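Local coordinates for extracellular solute-binding protein, family 1 (Bifidobacterium longum subsp. infantis ATCC 15697, PDB 3QUF) that probably captures an extracellular solute, perhaps a sugar, and delivers it to an ABC transporter for uptake, at residues 177-182 with 239-244; 166-171 with 233-238; 30-35 with 84-89; 104-109 with 303-308; 133-138 with 337-342. All coordinates share one frame; numbering follows the deposited sequence.

The five contacts fall into two clusters and a bridge, as expected of a family whose members usually have two alpha/beta lobes flanking a ligand cleft. Contacts 3 and 4, centres 11 Å apart, share the sheet in which strands 86-89 and 295-305 are antiparallel neighbours. Contacts 1 and 2, also 11 Å apart and touching, lie on the opposite side of the chain's centre, about 43 to 51 Å from the first pair. Contact 5 lies between them, 10 Å from that centre, on strand 135-144. Along the sequence contact 3 closes first; contacts 4 and 5 interlock and span contacts 1 and 2, which also interlock. The chain therefore passes between the two halves more than once.

Contact 1 of 5, residues 177-182 with 239-244; sequences AFLEDF and PQKSVG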
# COMPACT_ATOMS: atom_id res chain seq x y z
N ALA A 177 20.91 -14.39 -3.22
CA ALA A 177 20.76 -12.98 -3.55
C ALA A 177 19.46 -12.42 -3.01
O ALA A 177 19.45 -11.34 -2.41
CB ALA A 177 20.84 -12.76 -5.08
N PHE A 178 18.36 -13.14 -3.23
CA PHE A 178 17.03 -12.61 -2.99
C PHE A 178 16.04 -13.73 -2.74
O PHE A 178 16.06 -14.79 -3.40
CB PHE A 178 16.61 -11.79 -4.21
CG PHE A 178 15.22 -11.23 -4.12
CD1 PHE A 178 14.86 -10.44 -3.03
CD2 PHE A 178 14.28 -11.46 -5.11
CE1 PHE A 178 13.57 -9.91 -2.94
CE2 PHE A 178 13.00 -10.94 -5.04
CZ PHE A 178 12.65 -10.15 -3.95
N LEU A 179 15.19 -13.51 -1.74
CA LEU A 179 14.05 -14.36 -1.51
C LEU A 179 12.86 -13.46 -1.29
O LEU A 179 13.00 -12.33 -0.80
CB LEU A 179 14.25 -15.22 -0.27
CG LEU A 179 15.33 -16.27 -0.29
CD1 LEU A 179 15.32 -16.90 1.11
CD2 LEU A 179 15.09 -17.32 -1.38
N GLU A 180 11.69 -13.97 -1.64
CA GLU A 180 10.46 -13.21 -1.45
C GLU A 180 9.28 -14.08 -1.08
O GLU A 180 9.21 -15.23 -1.47
CB GLU A 180 10.16 -12.45 -2.71
CG GLU A 180 9.10 -11.39 -2.56
CD GLU A 180 9.11 -10.40 -3.73
OE1 GLU A 180 9.51 -10.78 -4.85
OE2 GLU A 180 8.70 -9.26 -3.51
N ASP A 181 8.40 -13.52 -0.27
CA ASP A 181 7.14 -14.17 0.10
C ASP A 181 6.15 -14.00 -1.09
O ASP A 181 5.69 -12.92 -1.32
CB ASP A 181 6.60 -13.51 1.36
CG ASP A 181 5.24 -14.04 1.79
OD1 ASP A 181 4.94 -15.25 1.55
OD2 ASP A 181 4.47 -13.24 2.37
N PHE A 182 5.93 -15.08 -1.85
CA PHE A 182 4.93 -15.10 -2.95
C PHE A 182 3.54 -15.68 -2.55
O PHE A 182 2.68 -15.85 -3.41
CB PHE A 182 5.44 -15.96 -4.12
CG PHE A 182 6.78 -15.56 -4.61
CD1 PHE A 182 7.07 -14.23 -4.87
CD2 PHE A 182 7.74 -16.51 -4.87
CE1 PHE A 182 8.32 -13.85 -5.34
CE2 PHE A 182 9.00 -16.15 -5.34
CZ PHE A 182 9.29 -14.82 -5.58
N PRO A 239 14.68 -17.27 -6.97
CA PRO A 239 14.95 -18.73 -7.10
C PRO A 239 13.73 -19.60 -6.83
O PRO A 239 12.81 -19.17 -6.14
CB PRO A 239 16.06 -18.93 -6.07
CG PRO A 239 15.66 -18.00 -4.93
CD PRO A 239 15.08 -16.76 -5.64
N GLN A 240 13.68 -20.84 -7.36
CA GLN A 240 12.49 -21.68 -7.15
C GLN A 240 12.35 -22.02 -5.67
O GLN A 240 11.25 -22.25 -5.19
CB GLN A 240 12.47 -22.98 -8.00
CG GLN A 240 12.31 -22.75 -9.52
CD GLN A 240 13.67 -22.67 -10.18
OE1 GLN A 240 14.63 -22.21 -9.56
NE2 GLN A 240 13.78 -23.19 -11.42
N LYS A 241 13.45 -22.00 -4.94
CA LYS A 241 13.43 -22.27 -3.51
C LYS A 241 12.71 -21.19 -2.72
O LYS A 241 12.43 -21.39 -1.54
CB LYS A 241 14.85 -22.46 -2.96
CG LYS A 241 15.64 -21.21 -2.75
CD LYS A 241 17.04 -21.55 -2.36
CE LYS A 241 17.89 -20.33 -2.24
NZ LYS A 241 19.28 -20.62 -1.87
N SER A 242 12.37 -20.08 -3.39
CA SER A 242 11.59 -19.03 -2.76
C SER A 242 10.08 -19.33 -2.76
O SER A 242 9.36 -18.75 -1.96
CB SER A 242 11.88 -17.68 -3.45
OG SER A 242 11.56 -16.62 -2.58
N VAL A 243 9.59 -20.25 -3.61
CA VAL A 243 8.16 -20.55 -3.60
C VAL A 243 7.80 -21.32 -2.36
O VAL A 243 8.47 -22.31 -2.04
CB VAL A 243 7.67 -21.39 -4.81
CG1 VAL A 243 6.16 -21.72 -4.63
CG2 VAL A 243 7.90 -20.64 -6.09
N GLY A 244 6.77 -20.87 -1.67
CA GLY A 244 6.28 -21.52 -0.47
C GLY A 244 6.86 -20.91 0.81
O GLY A 244 6.37 -21.19 1.90
O HOH W 1 7.10 -17.47 -1.06
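Ser242 points its side chain toward the 177-182 segment, where Leu179, Glu180 and Phe182 surround it, and its hydroxyl accepts the Glu180 N-H at 2.8 Å from N to OG, almost in line (174°). With OG set anti to its own backbone N (chi1 -158°), the hydroxyl reaches in between two apolar groups. On one side Leu179 CD2 lies 3.8 Å from Ser242 OG; this methyl also meets Pro239 CG at 3.7 Å, the two side chains crossing at about a right angle. On the other side the Phe182 ring brings CE2 to within 3.8 Å of Ser242 CB, an oblique approach. The edge of that ring turns to Val243 CA, while one face carries the Glu180 carbonyl oxygen over its centre. A water completes the join, its oxygen accepting from Phe182 N and lying 2.7 Å from Ser242 O. With an alanine here, the Glu180 N-H would probably lose its acceptor, and a small gap could open between the leucine and the phenylalanine. Serine is small enough to sit between hydrophobic neighbours yet polar enough to satisfy a backbone amide just beyond Leu179; the contact thus couples one straight polar bond to apolar packing on both sides of it.

Contact 2 of 5, residues 166-171 with 233-238; sequences MGKKIN and AKAGVI
Val237 packs against the helix 160-172 at Gly167, and the apolar part of the contact centres on this pair. The valine CG2 methyl lies 3.7 Å from Gly167 CA and equally near the Lys168 N, while CG1 lies 4.0 Å from the same CA. With CG1 anti to the backbone N (chi1 177°), both methyls face the Gly167 turn of the helix. A beta carbon at Gly167 would run into Val237 CG1, so glycine suits a helix face approached this closely. Farther out, the aliphatic stem of Lys168 crosses Val237 at about a right angle, and its CD rests 4.0 Å from the Ala235 CB; its ammonium group turns instead to Glu165 in a salt bridge.

Water carries the polar part. Asn171 ND2 gives a hydrogen to a water 2.8 Å away, which in turn donates to Ala235 O. A second water lies between Asn171 OD1 and Val237 O, within bonding distance of each. The same OD1 also accepts from the Ala177 N, which ties the helix to the strand that follows it.

The backbone part is the end of helix 223-234, closed by a Schellman motif in which Gly236 takes a positive phi (86°), where a CB would jam against the preceding carbonyl O, so glycine fits well. Together these features imply a join made by close apolar packing at the glycine and by an amide that reaches the carbonyls of Ala235 and Val237 through water.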
# COMPACT_ATOMS: atom_id res chain seq x y z
N MSE A 166 23.74 -8.17 -10.25
CA MSE A 166 24.19 -8.24 -8.86
C MSE A 166 23.81 -9.57 -8.22
O MSE A 166 24.63 -10.16 -7.50
CB MSE A 166 23.58 -7.10 -8.04
CG MSE A 166 24.08 -6.99 -6.60
SE MSE A 166 22.86 -5.98 -5.48
CE MSE A 166 21.25 -7.07 -5.75
N GLY A 167 22.61 -10.03 -8.49
CA GLY A 167 22.09 -11.26 -7.93
C GLY A 167 22.93 -12.46 -8.36
O GLY A 167 23.19 -13.35 -7.56
N LYS A 168 23.31 -12.48 -9.64
CA LYS A 168 24.04 -13.62 -10.20
C LYS A 168 25.37 -13.75 -9.48
O LYS A 168 25.79 -14.87 -9.16
CB LYS A 168 24.22 -13.49 -11.71
CG LYS A 168 22.91 -13.66 -12.46
CD LYS A 168 23.02 -13.85 -13.97
CE LYS A 168 23.24 -12.55 -14.72
NZ LYS A 168 23.72 -12.85 -16.12
N LYS A 169 26.00 -12.61 -9.23
CA LYS A 169 27.28 -12.56 -8.54
C LYS A 169 27.17 -13.01 -7.10
O LYS A 169 28.03 -13.71 -6.60
CB LYS A 169 27.85 -11.16 -8.58
CG LYS A 169 28.23 -10.66 -9.97
CD LYS A 169 28.75 -9.22 -9.91
CE LYS A 169 28.98 -8.58 -11.29
NZ LYS A 169 28.92 -7.07 -11.21
N ILE A 170 26.12 -12.57 -6.40
CA ILE A 170 25.92 -13.00 -5.03
C ILE A 170 25.70 -14.51 -4.98
O ILE A 170 26.20 -15.18 -4.07
CB ILE A 170 24.71 -12.27 -4.36
CG1 ILE A 170 25.04 -10.80 -4.10
CG2 ILE A 170 24.30 -12.96 -3.06
CD1 ILE A 170 23.77 -9.94 -3.68
N ASN A 171 24.95 -15.05 -5.93
CA ASN A 171 24.61 -16.47 -5.86
C ASN A 171 25.83 -17.32 -6.08
O ASN A 171 25.95 -18.39 -5.46
CB ASN A 171 23.50 -16.83 -6.84
CG ASN A 171 22.13 -16.33 -6.37
OD1 ASN A 171 21.85 -16.23 -5.17
ND2 ASN A 171 21.26 -16.04 -7.33
N ALA A 233 14.00 -14.52 -12.60
CA ALA A 233 13.80 -15.92 -12.20
C ALA A 233 14.68 -16.85 -13.03
O ALA A 233 15.29 -17.77 -12.50
CB ALA A 233 12.37 -16.32 -12.34
N LYS A 234 14.74 -16.60 -14.34
CA LYS A 234 15.50 -17.49 -15.23
C LYS A 234 17.00 -17.40 -14.95
O LYS A 234 17.74 -18.38 -15.15
CB LYS A 234 15.20 -17.16 -16.71
CG LYS A 234 13.77 -17.50 -17.14
CD LYS A 234 13.55 -19.02 -17.25
CE LYS A 234 12.18 -19.41 -17.85
NZ LYS A 234 12.15 -20.89 -18.22
N ALA A 235 17.41 -16.23 -14.45
CA ALA A 235 18.78 -15.97 -14.04
C ALA A 235 19.15 -16.58 -12.68
O ALA A 235 20.32 -16.53 -12.30
CB ALA A 235 19.06 -14.48 -14.04
N GLY A 236 18.18 -17.15 -11.97
CA GLY A 236 18.42 -17.71 -10.65
C GLY A 236 18.33 -16.69 -9.51
O GLY A 236 18.47 -17.05 -8.35
N VAL A 237 18.02 -15.43 -9.84
CA VAL A 237 17.99 -14.34 -8.83
C VAL A 237 16.68 -14.35 -8.03
O VAL A 237 16.71 -14.12 -6.82
CB VAL A 237 18.29 -12.96 -9.49
CG1 VAL A 237 18.18 -11.78 -8.48
CG2 VAL A 237 19.69 -13.00 -10.13
N ILE A 238 15.55 -14.65 -8.67
CA ILE A 238 14.33 -15.04 -7.96
C ILE A 238 14.23 -16.58 -8.03
O ILE A 238 13.75 -17.13 -9.04
CB ILE A 238 13.08 -14.42 -8.56
CG1 ILE A 238 13.19 -12.89 -8.60
CG2 ILE A 238 11.89 -14.81 -7.73
CD1 ILE A 238 12.02 -12.18 -9.32
O HOH W 2 18.77 -15.44 -5.22
O HOH W 3 21.87 -16.71 -10.02

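Contact 3 of 5, residues 30-35 with 84-89; sequences TKISFY and PTIFNL
Ile86 O is approached by three groups of the neighbouring strand: the Tyr35 N-H at 3.0 Å from N to O, the CA of Phe34 in a CA-H...O contact at 3.3 Å, and the Phe34 ring, whose edge at CD1 comes up in plane. Tyr35 N lies 22° out of the Ile86 carbonyl plane. These residues belong to parallel strands 30-36 and 86-89 of a three-strand parallel unit (57-63, 30-36, 86-89) linked by helices 40-53 and 67-79, the beta-alpha-beta arrangement of this family of binding proteins. The ladder continues where Ile86 N donates to Ser33 O at 2.9 Å, in the carbonyl plane.

Ahead of the ladder, side chains take over from the backbone. The Ser33 N-H meets Thr85 OG1 nearly in line (174°), and Thr85 N donates in turn to Ser33 OG at 3.1 Å. Small hydroxyl residues suit the entry to strand 86-89 because the chain turns into the strand here, and a side-chain oxygen can stand in for a carbonyl.

On one face of the sheet, Phe34 and Ile86 pack against Phe320 of helix 311-324, and Ile32 adds to the layer on the same side, against strand 57-63; Phe34 CD1 lies 3.6 Å from Ile86 CG2. With its CG anti to the backbone N (chi1 174°), the ring is carried alongside the next strand. On the other face Tyr35 CB packs on Pro84 CB, and its hydroxyl bonds to Thr73. Farther along, Asn88 OD1, bonded to Tyr37 N, lies near the plane of the Phe34 ring at its edge, 3.8 Å from CE1.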
# COMPACT_ATOMS: atom_id res chain seq x y z
N THR A 30 -24.63 17.82 19.14
CA THR A 30 -24.94 16.99 18.00
C THR A 30 -24.33 15.63 18.24
O THR A 30 -23.12 15.53 18.46
CB THR A 30 -24.32 17.59 16.72
OG1 THR A 30 -24.92 18.89 16.47
CG2 THR A 30 -24.57 16.66 15.51
N LYS A 31 -25.16 14.60 18.20
CA LYS A 31 -24.71 13.22 18.34
C LYS A 31 -24.35 12.62 16.98
O LYS A 31 -25.19 12.60 16.09
CB LYS A 31 -25.85 12.40 18.94
CG LYS A 31 -26.30 12.88 20.30
CD LYS A 31 -27.22 11.85 20.93
CE LYS A 31 -26.68 10.45 20.75
NZ LYS A 31 -25.48 10.17 21.58
N ILE A 32 -23.13 12.11 16.84
CA ILE A 32 -22.71 11.37 15.64
C ILE A 32 -22.09 10.04 16.01
O ILE A 32 -21.71 9.84 17.18
CB ILE A 32 -21.76 12.17 14.74
CG1 ILE A 32 -20.50 12.66 15.49
CG2 ILE A 32 -22.54 13.37 14.14
CD1 ILE A 32 -19.45 13.33 14.58
N SER A 33 -22.04 9.12 15.04
CA SER A 33 -21.45 7.82 15.24
C SER A 33 -20.33 7.57 14.25
O SER A 33 -20.29 8.14 13.16
CB SER A 33 -22.50 6.71 15.12
OG SER A 33 -23.17 6.85 13.89
N PHE A 34 -19.40 6.71 14.65
CA PHE A 34 -18.25 6.34 13.82
C PHE A 34 -18.11 4.85 13.94
O PHE A 34 -17.98 4.35 15.07
CB PHE A 34 -17.01 7.06 14.34
CG PHE A 34 -15.68 6.69 13.69
CD1 PHE A 34 -15.57 6.18 12.43
CD2 PHE A 34 -14.51 6.90 14.42
CE1 PHE A 34 -14.31 5.85 11.89
CE2 PHE A 34 -13.27 6.57 13.90
CZ PHE A 34 -13.16 6.04 12.67
N TYR A 35 -18.27 4.13 12.84
CA TYR A 35 -18.01 2.69 12.82
C TYR A 35 -16.63 2.55 12.24
O TYR A 35 -16.42 2.75 11.04
CB TYR A 35 -19.03 1.93 12.00
CG TYR A 35 -18.87 0.43 12.12
CD1 TYR A 35 -18.73 -0.16 13.37
CD2 TYR A 35 -18.85 -0.38 11.03
CE1 TYR A 35 -18.59 -1.55 13.50
CE2 TYR A 35 -18.70 -1.78 11.15
CZ TYR A 35 -18.56 -2.33 12.39
OH TYR A 35 -18.45 -3.69 12.58
N PRO A 84 -23.91 4.67 10.18
CA PRO A 84 -22.90 5.41 10.93
C PRO A 84 -22.57 6.72 10.22
O PRO A 84 -22.41 6.73 8.99
CB PRO A 84 -21.67 4.49 10.93
CG PRO A 84 -21.93 3.47 9.93
CD PRO A 84 -23.41 3.39 9.65
N THR A 85 -22.42 7.79 10.98
CA THR A 85 -22.08 9.06 10.36
C THR A 85 -20.73 9.07 9.67
O THR A 85 -20.54 9.75 8.63
CB THR A 85 -22.11 10.20 11.40
OG1 THR A 85 -23.10 9.98 12.39
CG2 THR A 85 -22.33 11.53 10.71
N ILE A 86 -19.75 8.41 10.28
CA ILE A 86 -18.40 8.30 9.78
C ILE A 86 -18.05 6.82 9.72
O ILE A 86 -18.47 6.02 10.56
CB ILE A 86 -17.41 9.01 10.68
CG1 ILE A 86 -17.78 10.47 10.90
CG2 ILE A 86 -15.98 8.89 10.11
CD1 ILE A 86 -17.41 11.02 12.27
N PHE A 87 -17.34 6.47 8.67
CA PHE A 87 -16.92 5.09 8.46
C PHE A 87 -15.67 5.06 7.57
O PHE A 87 -15.21 6.10 7.06
CB PHE A 87 -18.06 4.24 7.92
CG PHE A 87 -18.68 4.79 6.69
CD1 PHE A 87 -18.14 4.53 5.45
CD2 PHE A 87 -19.79 5.63 6.79
CE1 PHE A 87 -18.71 5.11 4.30
CE2 PHE A 87 -20.36 6.18 5.65
CZ PHE A 87 -19.80 5.94 4.42
N ASN A 88 -15.14 3.87 7.32
CA ASN A 88 -13.95 3.74 6.51
C ASN A 88 -14.16 3.05 5.19
O ASN A 88 -14.90 2.07 5.10
CB ASN A 88 -12.88 2.97 7.31
CG ASN A 88 -12.33 3.74 8.48
OD1 ASN A 88 -12.51 3.38 9.64
ND2 ASN A 88 -11.65 4.90 8.18
N LEU A 89 -13.50 3.59 4.16
CA LEU A 89 -13.39 2.96 2.87
C LEU A 89 -12.06 2.24 2.87
O LEU A 89 -10.99 2.85 2.96
CB LEU A 89 -13.43 3.99 1.76
CG LEU A 89 -14.72 4.83 1.68
CD1 LEU A 89 -14.60 5.86 0.57
CD2 LEU A 89 -15.95 3.98 1.46

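Contact 4 of 5, residues 104-109 with 303-308; sequences LDISGE and FAIASR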
# COMPACT_ATOMS: atom_id res chain seq x y z
N LEU A 104 -20.89 10.46 1.30
CA LEU A 104 -21.07 11.87 0.95
C LEU A 104 -19.99 12.33 -0.01
O LEU A 104 -18.84 12.06 0.21
CB LEU A 104 -20.99 12.72 2.21
CG LEU A 104 -21.22 14.24 2.08
CD1 LEU A 104 -22.65 14.51 1.69
CD2 LEU A 104 -20.87 14.92 3.45
N ASP A 105 -20.39 13.05 -1.06
CA ASP A 105 -19.41 13.77 -1.90
C ASP A 105 -18.75 14.89 -1.12
O ASP A 105 -19.43 15.89 -0.75
CB ASP A 105 -20.19 14.32 -3.11
CG ASP A 105 -19.32 15.13 -4.06
OD1 ASP A 105 -18.11 15.27 -3.83
OD2 ASP A 105 -19.90 15.63 -5.07
N ILE A 106 -17.45 14.74 -0.86
CA ILE A 106 -16.67 15.71 -0.09
C ILE A 106 -15.69 16.47 -0.98
O ILE A 106 -14.79 17.18 -0.50
CB ILE A 106 -16.02 15.05 1.14
CG1 ILE A 106 -15.13 13.87 0.73
CG2 ILE A 106 -17.15 14.63 2.15
CD1 ILE A 106 -14.29 13.33 1.92
N SER A 107 -15.95 16.43 -2.29
CA SER A 107 -15.13 17.18 -3.25
C SER A 107 -15.01 18.64 -2.81
O SER A 107 -16.00 19.27 -2.46
CB SER A 107 -15.75 17.14 -4.64
OG SER A 107 -15.92 15.83 -5.11
N GLY A 108 -13.79 19.16 -2.86
CA GLY A 108 -13.53 20.59 -2.64
C GLY A 108 -13.52 21.04 -1.19
O GLY A 108 -13.36 22.23 -0.92
N GLU A 109 -13.78 20.13 -0.26
CA GLU A 109 -13.87 20.55 1.13
C GLU A 109 -12.49 21.03 1.62
O GLU A 109 -11.44 20.48 1.25
CB GLU A 109 -14.37 19.43 2.04
CG GLU A 109 -15.85 19.12 1.87
CD GLU A 109 -16.82 20.13 2.49
OE1 GLU A 109 -16.38 21.01 3.27
OE2 GLU A 109 -18.04 20.02 2.23
N PHE A 303 -11.33 7.78 5.13
CA PHE A 303 -12.45 8.17 5.98
C PHE A 303 -13.54 8.81 5.16
O PHE A 303 -13.25 9.63 4.30
CB PHE A 303 -11.98 9.14 7.05
CG PHE A 303 -11.02 8.52 8.03
CD1 PHE A 303 -9.70 8.29 7.68
CD2 PHE A 303 -11.46 8.10 9.28
CE1 PHE A 303 -8.84 7.64 8.58
CE2 PHE A 303 -10.59 7.48 10.15
CZ PHE A 303 -9.29 7.24 9.79
N ALA A 304 -14.78 8.45 5.44
CA ALA A 304 -15.94 8.90 4.69
C ALA A 304 -17.06 9.29 5.63
O ALA A 304 -17.10 8.86 6.82
CB ALA A 304 -16.39 7.78 3.74
N ILE A 305 -17.96 10.12 5.13
CA ILE A 305 -19.14 10.57 5.86
C ILE A 305 -20.39 9.99 5.14
O ILE A 305 -20.44 9.89 3.92
CB ILE A 305 -19.18 12.14 5.89
CG1 ILE A 305 -17.95 12.70 6.58
CG2 ILE A 305 -20.48 12.63 6.53
CD1 ILE A 305 -17.81 14.22 6.56
N ALA A 306 -21.41 9.65 5.92
CA ALA A 306 -22.68 9.11 5.40
C ALA A 306 -23.41 10.20 4.62
O ALA A 306 -23.62 11.32 5.13
CB ALA A 306 -23.58 8.65 6.54
N SER A 307 -23.87 9.86 3.43
CA SER A 307 -24.79 10.75 2.73
C SER A 307 -26.17 10.80 3.39
O SER A 307 -26.87 11.81 3.28
CB SER A 307 -24.89 10.37 1.27
OG SER A 307 -25.38 9.06 1.19
N ARG A 308 -26.56 9.73 4.07
CA ARG A 308 -27.82 9.65 4.80
C ARG A 308 -27.58 9.98 6.27
O ARG A 308 -27.36 9.09 7.12
CB ARG A 308 -28.46 8.27 4.64
CG ARG A 308 -29.78 8.10 5.37
CD ARG A 308 -30.74 7.30 4.62
NE ARG A 308 -30.22 5.97 4.34
CZ ARG A 308 -30.33 4.95 5.17
NH1 ARG A 308 -29.81 3.78 4.82
NH2 ARG A 308 -30.95 5.07 6.33
O HOH W 4 -17.47 10.92 2.43
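Leu104 joins Ile305 by a short backbone hydrogen bond, 2.7 Å from Leu104 N to Ile305 O and nearly straight (169°). Their side chains lie side by side, pointing the same way, with Leu104 CD2 3.9 Å from Ile305 CG2. In the same first shell a water accepts from Ile305 N and its oxygen lies 2.8 Å from Leu104 O, so water bridges the other pair. Beyond the leucine, Ile106 CG2 adds a looser apolar contact with Ile305 CD1.

The next shell shapes the loop. Asp105 OD1 accepts the Ser107 N-H at 2.9 Å, an Asx turn, and accepts from Ser107 OG at 2.6 Å on its syn lone pair; that OG also bonds with Thr129 N. A type II turn from Ile106 to Glu109 follows, with Gly108 at the positive-phi position that suits glycine. Ser307, just past the strand, bonds to Gly101 O through its hydroxyl, and helix 311-324 packs against Leu104 and Ile305.

The side chains of Leu104 and Ile305 pack beside the direct bond, while a carboxylate accepting two donors is likely to keep the turn in shape; the chemistry implies a loop joined to residues 303-308 by a short direct bond, a water bridge and aliphatic packing.

Contact 5 of 5, residues 133-138 with 337-342; sequences PVSAWV and AGTLSL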
# COMPACT_ATOMS: atom_id res chain seq x y z
N PRO A 133 -7.93 9.76 2.76
CA PRO A 133 -6.86 9.11 3.49
C PRO A 133 -5.97 10.15 4.14
O PRO A 133 -5.78 11.24 3.59
CB PRO A 133 -6.08 8.40 2.39
CG PRO A 133 -6.23 9.29 1.20
CD PRO A 133 -7.50 10.11 1.39
N VAL A 134 -5.45 9.84 5.31
CA VAL A 134 -4.49 10.70 5.94
C VAL A 134 -3.16 10.03 6.25
O VAL A 134 -2.23 10.72 6.71
CB VAL A 134 -5.04 11.33 7.22
CG1 VAL A 134 -6.27 12.21 6.87
CG2 VAL A 134 -5.37 10.24 8.28
N SER A 135 -3.04 8.74 5.97
CA SER A 135 -1.85 8.00 6.36
C SER A 135 -1.61 6.88 5.38
O SER A 135 -2.50 6.50 4.62
CB SER A 135 -1.99 7.46 7.77
OG SER A 135 -3.07 6.60 7.83
N ALA A 136 -0.38 6.35 5.41
CA ALA A 136 0.06 5.39 4.41
C ALA A 136 1.09 4.48 5.03
O ALA A 136 1.75 4.79 6.01
CB ALA A 136 0.67 6.11 3.20
N TRP A 137 1.23 3.33 4.40
CA TRP A 137 2.33 2.43 4.66
C TRP A 137 3.26 2.41 3.46
O TRP A 137 2.85 2.75 2.34
CB TRP A 137 1.76 1.03 4.89
CG TRP A 137 1.09 0.43 3.67
CD1 TRP A 137 -0.23 0.55 3.29
CD2 TRP A 137 1.71 -0.37 2.65
NE1 TRP A 137 -0.45 -0.08 2.10
CE2 TRP A 137 0.71 -0.69 1.70
CE3 TRP A 137 3.00 -0.86 2.47
CZ2 TRP A 137 0.98 -1.43 0.57
CZ3 TRP A 137 3.27 -1.62 1.33
CH2 TRP A 137 2.27 -1.89 0.40
N VAL A 138 4.48 1.94 3.69
CA VAL A 138 5.47 1.77 2.63
C VAL A 138 6.24 0.48 2.78
O VAL A 138 6.31 -0.13 3.86
CB VAL A 138 6.43 2.95 2.58
CG1 VAL A 138 5.68 4.24 2.24
CG2 VAL A 138 7.24 3.05 3.87
N ALA A 337 -0.64 4.04 14.97
CA ALA A 337 -0.81 3.07 13.93
C ALA A 337 0.50 2.64 13.29
O ALA A 337 0.50 1.70 12.52
CB ALA A 337 -1.77 3.61 12.84
N GLY A 338 1.59 3.35 13.56
CA GLY A 338 2.87 3.06 12.92
C GLY A 338 2.95 3.38 11.42
O GLY A 338 3.68 2.71 10.66
N THR A 339 2.22 4.39 11.00
CA THR A 339 2.13 4.76 9.60
C THR A 339 2.73 6.12 9.34
O THR A 339 3.22 6.79 10.28
CB THR A 339 0.67 4.72 9.17
OG1 THR A 339 -0.09 5.48 10.10
CG2 THR A 339 0.15 3.25 9.09
N LEU A 340 2.75 6.51 8.07
CA LEU A 340 3.27 7.79 7.65
C LEU A 340 2.13 8.73 7.28
O LEU A 340 1.12 8.33 6.73
CB LEU A 340 4.18 7.63 6.43
CG LEU A 340 5.40 6.74 6.63
CD1 LEU A 340 6.19 6.63 5.29
CD2 LEU A 340 6.31 7.23 7.72
N SER A 341 2.32 10.01 7.55
CA SER A 341 1.30 10.99 7.21
C SER A 341 1.27 11.28 5.71
O SER A 341 2.34 11.51 5.09
CB SER A 341 1.59 12.30 7.96
OG SER A 341 0.81 13.36 7.46
N LEU A 342 0.06 11.36 5.13
CA LEU A 342 -0.11 11.87 3.78
C LEU A 342 -0.39 13.38 3.68
O LEU A 342 -0.66 13.90 2.59
CB LEU A 342 -1.24 11.09 3.09
CG LEU A 342 -0.94 9.65 2.73
CD1 LEU A 342 -2.25 9.00 2.21
CD2 LEU A 342 0.15 9.56 1.61
O HOH W 5 -2.84 4.91 9.88
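Leu342 lies across the start of strand 135-144, with its CB 3.8 Å from Val134 O. CG stands anti to the carbonyl carbon (chi1 -70°) and carries the branch over the next residues, meeting the Ala136 CB. Of the two tips, CD1 comes 3.5 Å from Ser135 O and also reaches Pro133 CB at 3.9 Å, the proline and leucine side chains crossing at about a right angle. The other tip, CD2, rests 3.8 Å from Ala136 CB. A small alanine suits this place, where the leucine must come close. Shortened to an alanine, the Leu342 side chain would probably lose its packing on Pro133 and Ala136 and open a gap beside the strand.

Beneath this packing runs an antiparallel pairing. Leu340 N and Ala136 O, 2.9 Å apart, form a nearly straight bond, and Ala136 N gives to Leu340 O. Leu342 N bonds to Val134 O from above the carbonyl plane, 54° out of it. On the face of Ser135 and Ser341, a water links Ser135 OG with Thr339 OG1.

Val138 CG1 meets Leu340 CD1 farther along. Phe362 of helix 355-362 packs on Ala136, Val138, Leu340 and Leu342, helix 327-337 touches Val134, Ser135 and Ser341, and strand 295-305 pairs with 135-144 through Ser135 and Trp137, placing the short strand 340-341 in the large mixed sheet.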